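Local coordinates for putative redox protein (Lactobacillus casei, PDB 2QL8) that is a putative redox protein of the OsmC/Ohr family, probably an oxidoreductase that works as a two-subunit assembly, at residues Gly24-Tyr27 with Lys33-Thr36; Ala66-Lys69 with His75-Ala78; Lys69-Pro74 with Thr114-Asn119; Ala84-Arg89 with Gln93-Ala98. One frame throughout, in Å; residues are numbered along the deposited sequence.

Interaction 1: residues Gly24-Tyr27 with Lys33-Thr36. With EDO (1,2-ethanediol), chain F.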
loop_
_atom_site.group_PDB
_atom_site.type_symbol
_atom_site.label_atom_id
_atom_site.label_comp_id
_atom_site.label_asym_id
_atom_site.label_seq_id
_atom_site.Cartn_x
_atom_site.Cartn_y
_atom_site.Cartn_z
ATOM N N GLY A 24 -8.862 10.700 11.402
ATOM C CA GLY A 24 -7.689 11.553 11.392
ATOM C C GLY A 24 -7.167 11.857 10.009
ATOM O O GLY A 24 -7.920 12.249 9.125
ATOM N N HIS A 25 -5.847 11.731 9.872
ATOM C CA HIS A 25 -5.132 12.017 8.639
ATOM C C HIS A 25 -3.869 11.193 8.613
ATOM O O HIS A 25 -3.384 10.740 9.648
ATOM C CB HIS A 25 -4.730 13.479 8.522
ATOM C CG HIS A 25 -5.864 14.440 8.678
ATOM N ND1 HIS A 25 -6.383 14.790 9.916
ATOM C CD2 HIS A 25 -6.564 15.148 7.757
ATOM C CE1 HIS A 25 -7.379 15.648 9.733
ATOM N NE2 HIS A 25 -7.500 15.893 8.436
ATOM N N ALA A 26 -3.339 11.054 7.407
ATOM C CA ALA A 26 -2.009 10.480 7.169
ATOM C C ALA A 26 -1.350 11.398 6.158
ATOM O O ALA A 26 -2.041 12.016 5.335
ATOM C CB ALA A 26 -2.115 9.049 6.615
ATOM N N TYR A 27 -0.032 11.536 6.243
ATOM C CA TYR A 27 0.660 12.426 5.333
ATOM C C TYR A 27 2.078 12.033 5.024
ATOM O O TYR A 27 2.738 11.356 5.759
ATOM C CB TYR A 27 0.649 13.864 5.879
ATOM C CG TYR A 27 1.396 14.040 7.194
ATOM C CD1 TYR A 27 0.785 13.758 8.390
ATOM C CD2 TYR A 27 2.715 14.472 7.218
ATOM C CE1 TYR A 27 1.472 13.935 9.599
ATOM C CE2 TYR A 27 3.398 14.627 8.389
ATOM C CZ TYR A 27 2.762 14.366 9.592
ATOM O OH TYR A 27 3.468 14.574 10.783
ATOM N N LYS A 33 -1.233 15.120 2.033
ATOM C CA LYS A 33 -1.934 14.782 3.261
ATOM C C LYS A 33 -3.350 14.372 2.863
ATOM O O LYS A 33 -4.027 15.077 2.089
ATOM C CB LYS A 33 -1.976 15.997 4.219
ATOM C CG LYS A 33 -2.772 15.767 5.497
ATOM C CD LYS A 33 -2.649 16.978 6.389
ATOM C CE LYS A 33 -2.337 16.688 7.798
ATOM N NZ LYS A 33 -2.410 17.910 8.685
ATOM N N VAL A 34 -3.815 13.275 3.442
ATOM C CA VAL A 34 -5.138 12.757 3.201
ATOM C C VAL A 34 -5.912 12.649 4.538
ATOM O O VAL A 34 -5.357 12.257 5.555
ATOM C CB VAL A 34 -5.140 11.386 2.441
ATOM C CG1 VAL A 34 -4.595 11.599 1.001
ATOM C CG2 VAL A 34 -4.341 10.319 3.214
ATOM N N GLN A 35 -7.207 12.981 4.495
ATOM C CA GLN A 35 -8.101 12.675 5.589
ATOM C C GLN A 35 -8.397 11.184 5.601
ATOM O O GLN A 35 -8.646 10.585 4.553
ATOM C CB GLN A 35 -9.406 13.467 5.434
ATOM C CG GLN A 35 -10.330 13.261 6.582
ATOM C CD GLN A 35 -11.574 14.092 6.510
ATOM O OE1 GLN A 35 -12.092 14.405 5.425
ATOM N NE2 GLN A 35 -12.097 14.428 7.684
ATOM N N THR A 36 -8.377 10.595 6.794
ATOM C CA THR A 36 -8.655 9.199 6.980
ATOM C C THR A 36 -9.839 8.999 7.960
ATOM O O THR A 36 -10.115 9.845 8.812
ATOM C CB THR A 36 -7.392 8.435 7.497
ATOM O OG1 THR A 36 -6.985 8.939 8.772
ATOM C CG2 THR A 36 -6.241 8.514 6.476
HETATM C C1 EDO F . 1.399 17.776 9.024
HETATM O O1 EDO F . 0.439 18.754 8.569
HETATM C C2 EDO F . 1.227 17.641 10.533
HETATM O O2 EDO F . -0.129 17.258 10.827
HETATM O O HOH W 1 -10.445 13.278 9.966
#
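His-25 and Gln-35 face each other as a non-hydrogen-bonded pair of a short antiparallel hairpin, and the imidazole slants across the neighbouring strand, its CD2 3.6 Å from Gln-35 CA. The ring takes this course because CG lies anti to the carbonyl carbon (chi1 -54°), which carries it over the partner backbone; its ND1 is held further off by Glu-20. Tyr-27 and Lys-33 form the other non-hydrogen-bonded pair, on the same face. Their CB atoms pack at 3.8 Å, after which the tyrosine ring turns away from the lysine, and a molecule of 1,2-ethanediol, probably from the crystallisation liquor, fills the angle between them. Its C1 sits over the centre of one face of the Tyr-27 ring, while both of its oxygens accept from Lys-33 NZ, O1 at 3.0 Å. The other face of the hairpin is built of small, mostly apolar groups: the CB of Ala-26 lies 4.2 Å from Thr-36 CG2, and Thr-58 of the second subunit packs on both residues. Between the faces run four backbone bonds, among them Val-34 N to Ala-26 O at 2.9 Å and nearly straight (174°). A water accepts from Gln-35 NE2 and donates to Gly-24 O. Chemically the hairpin is two-sided: a polar face carries long chains that meet water and small solutes, a mostly apolar one packs small groups against the second subunit, whose Leu-32 meets Val-34.

Interaction 2: residues Ala66-Lys69 with His75-Ala78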
loop_
_atom_site.group_PDB
_atom_site.type_symbol
_atom_site.label_atom_id
_atom_site.label_comp_id
_atom_site.label_asym_id
_atom_site.label_seq_id
_atom_site.Cartn_x
_atom_site.Cartn_y
_atom_site.Cartn_z
ATOM N N ALA A 66 5.600 0.445 -18.982
ATOM C CA ALA A 66 6.996 0.088 -19.321
ATOM C C ALA A 66 7.054 -1.119 -20.267
ATOM O O ALA A 66 7.776 -1.108 -21.271
ATOM C CB ALA A 66 7.857 -0.171 -18.039
ATOM N N VAL A 67 6.244 -2.139 -19.984
ATOM C CA VAL A 67 6.139 -3.330 -20.831
ATOM C C VAL A 67 5.630 -2.990 -22.233
ATOM O O VAL A 67 6.213 -3.412 -23.234
ATOM C CB VAL A 67 5.327 -4.465 -20.151
ATOM C CG1 VAL A 67 4.980 -5.601 -21.148
ATOM C CG2 VAL A 67 6.078 -4.985 -18.906
ATOM N N GLU A 68 4.584 -2.195 -22.292
ATOM C CA GLU A 68 4.035 -1.745 -23.558
ATOM C C GLU A 68 5.117 -1.065 -24.387
ATOM O O GLU A 68 5.286 -1.351 -25.578
ATOM C CB GLU A 68 2.868 -0.780 -23.337
ATOM C CG GLU A 68 1.589 -1.434 -22.866
ATOM C CD GLU A 68 0.588 -0.410 -22.372
ATOM O OE1 GLU A 68 1.029 0.536 -21.679
ATOM O OE2 GLU A 68 -0.604 -0.553 -22.700
ATOM N N LYS A 69 5.865 -0.177 -23.745
ATOM C CA LYS A 69 6.931 0.575 -24.441
ATOM C C LYS A 69 8.054 -0.338 -24.941
ATOM O O LYS A 69 8.553 -0.160 -26.043
ATOM C CB LYS A 69 7.494 1.731 -23.613
ATOM C CG LYS A 69 6.530 2.880 -23.464
ATOM C CD LYS A 69 7.128 3.967 -22.596
ATOM C CE LYS A 69 6.068 4.997 -22.188
ATOM N NZ LYS A 69 6.212 6.306 -22.859
ATOM N N HIS A 75 0.263 3.388 -24.946
ATOM C CA HIS A 75 -0.277 3.016 -23.623
ATOM C C HIS A 75 -1.796 2.904 -23.728
ATOM O O HIS A 75 -2.495 3.920 -23.895
ATOM C CB HIS A 75 0.122 4.047 -22.576
ATOM C CG HIS A 75 -0.366 3.727 -21.197
ATOM N ND1 HIS A 75 -0.330 2.449 -20.666
ATOM C CD2 HIS A 75 -0.888 4.526 -20.235
ATOM C CE1 HIS A 75 -0.805 2.486 -19.429
ATOM N NE2 HIS A 75 -1.140 3.736 -19.147
ATOM N N THR A 76 -2.298 1.683 -23.659
ATOM C CA THR A 76 -3.739 1.439 -23.689
ATOM C C THR A 76 -4.195 0.558 -22.494
ATOM O O THR A 76 -5.330 0.094 -22.457
ATOM C CB THR A 76 -4.126 0.756 -25.008
ATOM O OG1 THR A 76 -3.533 -0.557 -25.061
ATOM C CG2 THR A 76 -3.663 1.615 -26.191
ATOM N N GLY A 77 -3.315 0.353 -21.512
ATOM C CA GLY A 77 -3.622 -0.495 -20.384
ATOM C C GLY A 77 -4.363 0.252 -19.272
ATOM O O GLY A 77 -4.295 1.473 -19.181
ATOM N N ALA A 78 -5.073 -0.508 -18.441
ATOM C CA ALA A 78 -5.740 0.009 -17.240
ATOM C C ALA A 78 -5.736 -1.077 -16.201
ATOM O O ALA A 78 -5.793 -2.290 -16.516
ATOM C CB ALA A 78 -7.159 0.468 -17.550
#
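Glu-68 and His-75 meet through a histidine-carboxylate hydrogen bond, the shorter of two that the glutamate accepts here. His-75 ND1 donates a hydrogen bond to Glu-68 OE1 over 2.6 Å, with the oxygen 13° from the ring plane and offering its syn lone pair. OE1 thus meets the imidazole at its edge, with the carboxylate turned 87° against the ring. The histidine is presented by a CG anti to the backbone N (chi1 -179°), and its far nitrogen is used as well: NE2 bonds to the backbone O of Glu-20 in the second subunit and weakly to Glu-61.

The second kind of bond is to the backbone. Thr-76 N donates to Glu-68 OE2 at 3.0 Å, arriving from above the carboxylate plane, and Gly-77 N lies 3.1 Å from the same oxygen. One buried carboxylate thus answers a side chain with one oxygen and, with the other, the main-chain N-H of Thr-76, just ahead of strand 77-88, an environment that would probably favour its charged form. An alanine here would remove both oxygens, and would probably leave His-75 ND1 and Thr-76 N without their acceptors and the imidazole freer to turn.

In the fold, the contact fastens the last turns of helix 48-70 to the entry of strand 77-88. Val-102 of the adjoining strand 91-102 touches the glutamate, and on another side of the helix Val-67 packs against helix 107-120.

Interaction 3: residues Lys69-Pro74 with Thr114-Asn119. With EDO (1,2-ethanediol), chain E.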
loop_
_atom_site.group_PDB
_atom_site.type_symbol
_atom_site.label_atom_id
_atom_site.label_comp_id
_atom_site.label_asym_id
_atom_site.label_seq_id
_atom_site.Cartn_x
_atom_site.Cartn_y
_atom_site.Cartn_z
ATOM N N LYS A 69 5.865 -0.177 -23.745
ATOM C CA LYS A 69 6.931 0.575 -24.441
ATOM C C LYS A 69 8.054 -0.338 -24.941
ATOM O O LYS A 69 8.553 -0.160 -26.043
ATOM C CB LYS A 69 7.494 1.731 -23.613
ATOM C CG LYS A 69 6.530 2.880 -23.464
ATOM C CD LYS A 69 7.128 3.967 -22.596
ATOM C CE LYS A 69 6.068 4.997 -22.188
ATOM N NZ LYS A 69 6.212 6.306 -22.859
ATOM N N GLU A 70 8.428 -1.336 -24.156
ATOM C CA GLU A 70 9.424 -2.319 -24.575
ATOM C C GLU A 70 8.958 -3.101 -25.823
ATOM O O GLU A 70 9.787 -3.578 -26.615
ATOM C CB GLU A 70 9.727 -3.316 -23.429
ATOM C CG GLU A 70 10.557 -2.694 -22.349
ATOM C CD GLU A 70 10.727 -3.518 -21.083
ATOM O OE1 GLU A 70 10.231 -4.635 -21.056
ATOM O OE2 GLU A 70 11.413 -3.036 -20.139
ATOM N N HIS A 71 7.642 -3.252 -25.972
ATOM C CA HIS A 71 7.016 -3.887 -27.140
ATOM C C HIS A 71 6.670 -2.921 -28.291
ATOM O O HIS A 71 6.076 -3.320 -29.296
ATOM C CB HIS A 71 5.779 -4.641 -26.675
ATOM C CG HIS A 71 6.098 -5.883 -25.920
ATOM N ND1 HIS A 71 6.169 -7.131 -26.504
ATOM C CD2 HIS A 71 6.342 -6.072 -24.600
ATOM C CE1 HIS A 71 6.471 -8.028 -25.577
ATOM N NE2 HIS A 71 6.586 -7.411 -24.417
ATOM N N GLY A 72 7.033 -1.653 -28.137
ATOM C CA GLY A 72 6.779 -0.641 -29.168
ATOM C C GLY A 72 5.341 -0.175 -29.309
ATOM O O GLY A 72 4.939 0.312 -30.367
ATOM N N LEU A 73 4.548 -0.322 -28.237
ATOM C CA LEU A 73 3.111 -0.103 -28.269
ATOM C C LEU A 73 2.766 1.161 -27.489
ATOM O O LEU A 73 3.436 1.536 -26.531
ATOM C CB LEU A 73 2.366 -1.295 -27.707
ATOM C CG LEU A 73 2.580 -2.650 -28.338
ATOM C CD1 LEU A 73 1.728 -3.660 -27.605
ATOM C CD2 LEU A 73 2.255 -2.578 -29.836
ATOM N N PRO A 74 1.692 1.824 -27.905
ATOM C CA PRO A 74 1.194 2.958 -27.139
ATOM C C PRO A 74 0.563 2.455 -25.837
ATOM O O PRO A 74 0.341 1.262 -25.659
ATOM C CB PRO A 74 0.160 3.579 -28.073
ATOM C CG PRO A 74 -0.379 2.403 -28.829
ATOM C CD PRO A 74 0.835 1.518 -29.066
ATOM N N THR A 114 0.085 -9.260 -18.613
ATOM C CA THR A 114 -0.328 -9.372 -17.187
ATOM C C THR A 114 0.664 -10.235 -16.423
ATOM O O THR A 114 1.067 -9.882 -15.318
ATOM C CB THR A 114 -1.791 -9.874 -17.034
ATOM O OG1 THR A 114 -2.675 -9.031 -17.782
ATOM C CG2 THR A 114 -2.230 -9.909 -15.580
ATOM N N ASN A 115 1.063 -11.363 -17.008
ATOM C CA ASN A 115 2.071 -12.215 -16.408
ATOM C C ASN A 115 3.389 -11.451 -16.214
ATOM O O ASN A 115 4.056 -11.621 -15.161
ATOM C CB ASN A 115 2.307 -13.505 -17.211
ATOM C CG ASN A 115 1.100 -14.414 -17.251
ATOM O OD1 ASN A 115 0.218 -14.355 -16.395
ATOM N ND2 ASN A 115 1.066 -15.307 -18.255
ATOM N N GLU A 116 3.787 -10.669 -17.226
ATOM C CA GLU A 116 5.027 -9.891 -17.183
ATOM C C GLU A 116 4.985 -8.918 -16.003
ATOM O O GLU A 116 5.937 -8.806 -15.240
ATOM C CB GLU A 116 5.265 -9.063 -18.471
ATOM C CG GLU A 116 5.923 -9.816 -19.665
ATOM C CD GLU A 116 6.487 -8.856 -20.700
ATOM O OE1 GLU A 116 7.483 -8.123 -20.417
ATOM O OE2 GLU A 116 5.887 -8.805 -21.786
ATOM N N ILE A 117 3.869 -8.163 -15.898
ATOM C CA ILE A 117 3.778 -7.111 -14.870
ATOM C C ILE A 117 3.649 -7.727 -13.467
ATOM O O ILE A 117 4.159 -7.196 -12.485
ATOM C CB ILE A 117 2.742 -5.999 -15.158
ATOM C CG1 ILE A 117 1.289 -6.458 -14.924
ATOM C CG2 ILE A 117 2.951 -5.359 -16.572
ATOM C CD1 ILE A 117 0.243 -5.357 -15.178
ATOM N N GLU A 118 2.975 -8.863 -13.373
ATOM C CA GLU A 118 2.839 -9.550 -12.084
ATOM C C GLU A 118 4.216 -9.852 -11.481
ATOM O O GLU A 118 4.416 -9.680 -10.259
ATOM C CB GLU A 118 2.077 -10.876 -12.250
ATOM C CG GLU A 118 1.860 -11.632 -10.957
ATOM C CD GLU A 118 1.182 -12.993 -11.161
ATOM O OE1 GLU A 118 0.937 -13.431 -12.314
ATOM O OE2 GLU A 118 0.921 -13.623 -10.115
ATOM N N ASN A 119 5.167 -10.250 -12.355
ATOM C CA ASN A 119 6.515 -10.598 -11.956
ATOM C C ASN A 119 7.420 -9.401 -11.693
ATOM O O ASN A 119 8.436 -9.552 -11.038
ATOM C CB ASN A 119 7.176 -11.442 -13.034
ATOM C CG ASN A 119 6.588 -12.827 -13.126
ATOM O OD1 ASN A 119 6.073 -13.365 -12.124
ATOM N ND2 ASN A 119 6.665 -13.430 -14.328
HETATM C C1 EDO E . 2.967 -7.666 -28.513
HETATM O O1 EDO E . 4.363 -7.446 -28.563
HETATM C C2 EDO E . 2.619 -8.714 -29.521
HETATM O O2 EDO E . 2.915 -8.170 -30.815
HETATM O O HOH W 2 8.806 -6.579 -22.293
#
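His-71 and Glu-116 reach for each other from opposite directions, and their one direct hydrogen bond is the closer part of an otherwise thin surface contact. His-71 NE2 donates at 3.1 Å to Glu-116 OE2, which accepts through its syn lone pair. The fit is imperfect: the N-H...O angle is 142° and the oxygen stands 26° from the ring plane. Glu-116 is modelled in two conformers, so this bond, and the water bridge with it, belongs to the one described. The carboxylate is turned 57° against the imidazole, whose ring meets that of Phe-113.

The histidine sits where helix 48-70 ends in a Schellman motif. Gly-72, with positive phi, takes the chain out of the helix, and its N bonds back to Lys-69 O at 3.0 Å.

The solvent side is looser. A water donates to Glu-70 OE1 at 2.7 Å and to Glu-116 OE1 at 2.8 Å, bridging two acids whose oxygens lie 4.5 Å apart. Arg-120, in a salt bridge with Glu-70, and Arg-89 of the second subunit, paired with the same glutamate, probably ease the repulsion. Across the ring, His-71 ND1 shares a 2.8 Å hydrogen bond with O1 of 1,2-ethanediol, probably left by crystallisation.

Interaction 4: residues Ala84-Arg89 with Gln93-Ala98. With EDO (1,2-ethanediol), chain K.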
loop_
_atom_site.group_PDB
_atom_site.type_symbol
_atom_site.label_atom_id
_atom_site.label_comp_id
_atom_site.label_asym_id
_atom_site.label_seq_id
_atom_site.Cartn_x
_atom_site.Cartn_y
_atom_site.Cartn_z
ATOM N N ALA A 84 -10.573 -6.120 0.008
ATOM C CA ALA A 84 -11.572 -6.512 1.000
ATOM C C ALA A 84 -10.943 -6.558 2.405
ATOM O O ALA A 84 -9.810 -6.990 2.571
ATOM C CB ALA A 84 -12.173 -7.872 0.640
ATOM N N PHE A 85 -11.737 -6.129 3.396
ATOM C CA PHE A 85 -11.414 -6.209 4.809
ATOM C C PHE A 85 -12.261 -7.369 5.350
ATOM O O PHE A 85 -13.497 -7.371 5.160
ATOM C CB PHE A 85 -11.816 -4.875 5.454
ATOM C CG PHE A 85 -11.611 -4.770 6.974
ATOM C CD1 PHE A 85 -10.514 -5.241 7.615
ATOM C CD2 PHE A 85 -12.596 -4.143 7.743
ATOM C CE1 PHE A 85 -10.329 -5.051 8.988
ATOM C CE2 PHE A 85 -12.422 -3.972 9.098
ATOM C CZ PHE A 85 -11.308 -4.454 9.719
ATOM N N ILE A 86 -11.615 -8.330 5.983
ATOM C CA ILE A 86 -12.247 -9.530 6.506
ATOM C C ILE A 86 -11.783 -9.843 7.935
ATOM O O ILE A 86 -10.742 -9.368 8.413
ATOM C CB ILE A 86 -11.978 -10.772 5.601
ATOM C CG1 ILE A 86 -10.512 -11.230 5.638
ATOM C CG2 ILE A 86 -12.430 -10.474 4.145
ATOM C CD1 ILE A 86 -10.228 -12.536 4.922
ATOM N N GLY A 87 -12.591 -10.644 8.651
ATOM C CA GLY A 87 -12.170 -11.260 9.904
ATOM C C GLY A 87 -12.896 -10.725 11.134
ATOM O O GLY A 87 -14.048 -10.307 11.065
ATOM N N ALA A 88 -12.155 -10.664 12.240
ATOM C CA ALA A 88 -12.680 -10.281 13.577
ATOM C C ALA A 88 -11.521 -9.713 14.397
ATOM O O ALA A 88 -10.376 -9.810 13.976
ATOM C CB ALA A 88 -13.270 -11.518 14.273
ATOM N N ARG A 89 -11.816 -9.153 15.583
ATOM C CA ARG A 89 -10.792 -8.561 16.446
ATOM C C ARG A 89 -9.555 -9.445 16.549
ATOM O O ARG A 89 -9.666 -10.647 16.836
ATOM C CB ARG A 89 -11.363 -8.317 17.862
ATOM C CG ARG A 89 -10.450 -7.487 18.757
ATOM C CD ARG A 89 -10.586 -7.805 20.284
ATOM N NE ARG A 89 -9.236 -7.827 20.816
ATOM C CZ ARG A 89 -8.525 -8.929 21.022
ATOM N NH1 ARG A 89 -9.058 -10.154 20.940
ATOM N NH2 ARG A 89 -7.281 -8.797 21.410
ATOM N N GLN A 93 -7.808 -9.381 8.257
ATOM C CA GLN A 93 -6.944 -9.468 7.074
ATOM C C GLN A 93 -7.492 -8.592 5.963
ATOM O O GLN A 93 -8.664 -8.214 5.989
ATOM C CB GLN A 93 -6.848 -10.889 6.560
ATOM C CG GLN A 93 -6.290 -11.898 7.510
ATOM C CD GLN A 93 -6.187 -13.249 6.880
ATOM O OE1 GLN A 93 -5.332 -13.467 6.022
ATOM N NE2 GLN A 93 -7.064 -14.168 7.273
ATOM N N PHE A 94 -6.624 -8.289 4.980
ATOM C CA PHE A 94 -7.045 -7.729 3.709
ATOM C C PHE A 94 -6.861 -8.792 2.616
ATOM O O PHE A 94 -5.872 -9.556 2.616
ATOM C CB PHE A 94 -6.218 -6.508 3.304
ATOM C CG PHE A 94 -6.410 -5.282 4.144
ATOM C CD1 PHE A 94 -7.356 -5.188 5.172
ATOM C CD2 PHE A 94 -5.611 -4.187 3.911
ATOM C CE1 PHE A 94 -7.475 -4.034 5.898
ATOM C CE2 PHE A 94 -5.724 -3.030 4.690
ATOM C CZ PHE A 94 -6.655 -2.986 5.690
ATOM N N LEU A 95 -7.806 -8.797 1.676
ATOM C CA LEU A 95 -7.679 -9.552 0.416
ATOM C C LEU A 95 -7.525 -8.553 -0.710
ATOM O O LEU A 95 -8.124 -7.486 -0.683
ATOM C CB LEU A 95 -8.935 -10.397 0.140
ATOM C CG LEU A 95 -9.346 -11.392 1.240
ATOM C CD1 LEU A 95 -10.719 -11.989 0.837
ATOM C CD2 LEU A 95 -8.328 -12.477 1.549
ATOM N N VAL A 96 -6.703 -8.900 -1.705
ATOM C CA VAL A 96 -6.401 -7.997 -2.799
ATOM C C VAL A 96 -6.552 -8.738 -4.143
ATOM O O VAL A 96 -6.013 -9.847 -4.328
ATOM C CB VAL A 96 -4.942 -7.485 -2.705
ATOM C CG1 VAL A 96 -4.628 -6.525 -3.882
ATOM C CG2 VAL A 96 -4.664 -6.840 -1.304
ATOM N N HIS A 97 -7.339 -8.155 -5.031
ATOM C CA HIS A 97 -7.567 -8.744 -6.358
ATOM C C HIS A 97 -7.371 -7.690 -7.441
ATOM O O HIS A 97 -8.094 -6.674 -7.456
ATOM C CB HIS A 97 -8.976 -9.350 -6.472
ATOM C CG HIS A 97 -9.188 -10.016 -7.795
ATOM N ND1 HIS A 97 -8.540 -11.182 -8.144
ATOM C CD2 HIS A 97 -9.958 -9.666 -8.852
ATOM C CE1 HIS A 97 -8.920 -11.531 -9.369
ATOM N NE2 HIS A 97 -9.761 -10.618 -9.822
ATOM N N ALA A 98 -6.392 -7.915 -8.341
ATOM C CA ALA A 98 -6.114 -6.957 -9.395
ATOM C C ALA A 98 -6.691 -7.490 -10.725
ATOM O O ALA A 98 -6.637 -8.692 -11.002
ATOM C CB ALA A 98 -4.595 -6.727 -9.544
HETATM C C1 EDO K . -7.972 -17.755 6.785
HETATM O O1 EDO K . -7.391 -16.728 6.002
HETATM C C2 EDO K . -6.855 -18.720 7.028
HETATM O O2 EDO K . -5.759 -18.227 6.262
#
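Ile-86 stands opposite Gln-93 in a hydrogen-bonded pair, and its side chain lies across the partner strand rather than straight up from the sheet. From CB the chain divides. The CG1 branch is set between the backbone N and the carbonyl carbon (chi1 69°), a turn that brings CG1 to 3.8 Å from Gln-93 CB and close to the carbonyl O of that residue. Its tip, CD1, ends 3.9 Å from Leu-95 CD2, the two side chains crossing at about a right angle. The other branch, CG2, touches Leu-95 CD1 at 4.0 Å, so the leucine is met by both arms of the isoleucine. An alanine in its place would keep the strand pairing but is likely to open a gap beside Leu-95 and uncover the aliphatic part of Gln-93.

Below this branched chain the backbone is joined by Ile-86 N to Gln-93 O and Gln-93 N to Ile-86 O, the latter 2.9 Å long. Beyond the pair, Gln-93 NE2 donates to O1 of 1,2-ethanediol, probably from the crystallisation liquor, at 2.9 Å, while OE1 accepts from Asn-132. On the opposite face of the sheet, Phe-85 CD1 meets the edge of the Phe-94 ring, 3.7 Å from its CE1.

The two strands form the hairpin 77-88 and 91-102. Glu-49 of helix 48-70 touches both phenylalanines, Trp-7 of the second subunit packs on Ala-84 and Leu-95, and a strand of that subunit pairs with Ala-84 and Phe-85, continuing the sheet across the interface.

In the fold
From the N terminus, interaction 1 comes first, closing the short turn between strands 24-27 and 33-36 before the chain enters helix 48-70. Interactions 2 and 3 both start from the end of that helix and share Lys-69. Interaction 2 closes the connection into strand 77-88, whereas interaction 3 spans the hairpin to reach helix 107-120, with interaction 4 nested inside its loop. Interactions 2 and 3 touch, their centres about 6 Å apart, and Glu-68 O probably accepts a bond from Leu-73 N. Interaction 4, centred about 29 Å from interaction 2, ties the far part of the same sheet. All four reach the second subunit, interaction 3 through Glu-70 and Arg-89 of the other copy's 84-89 segment.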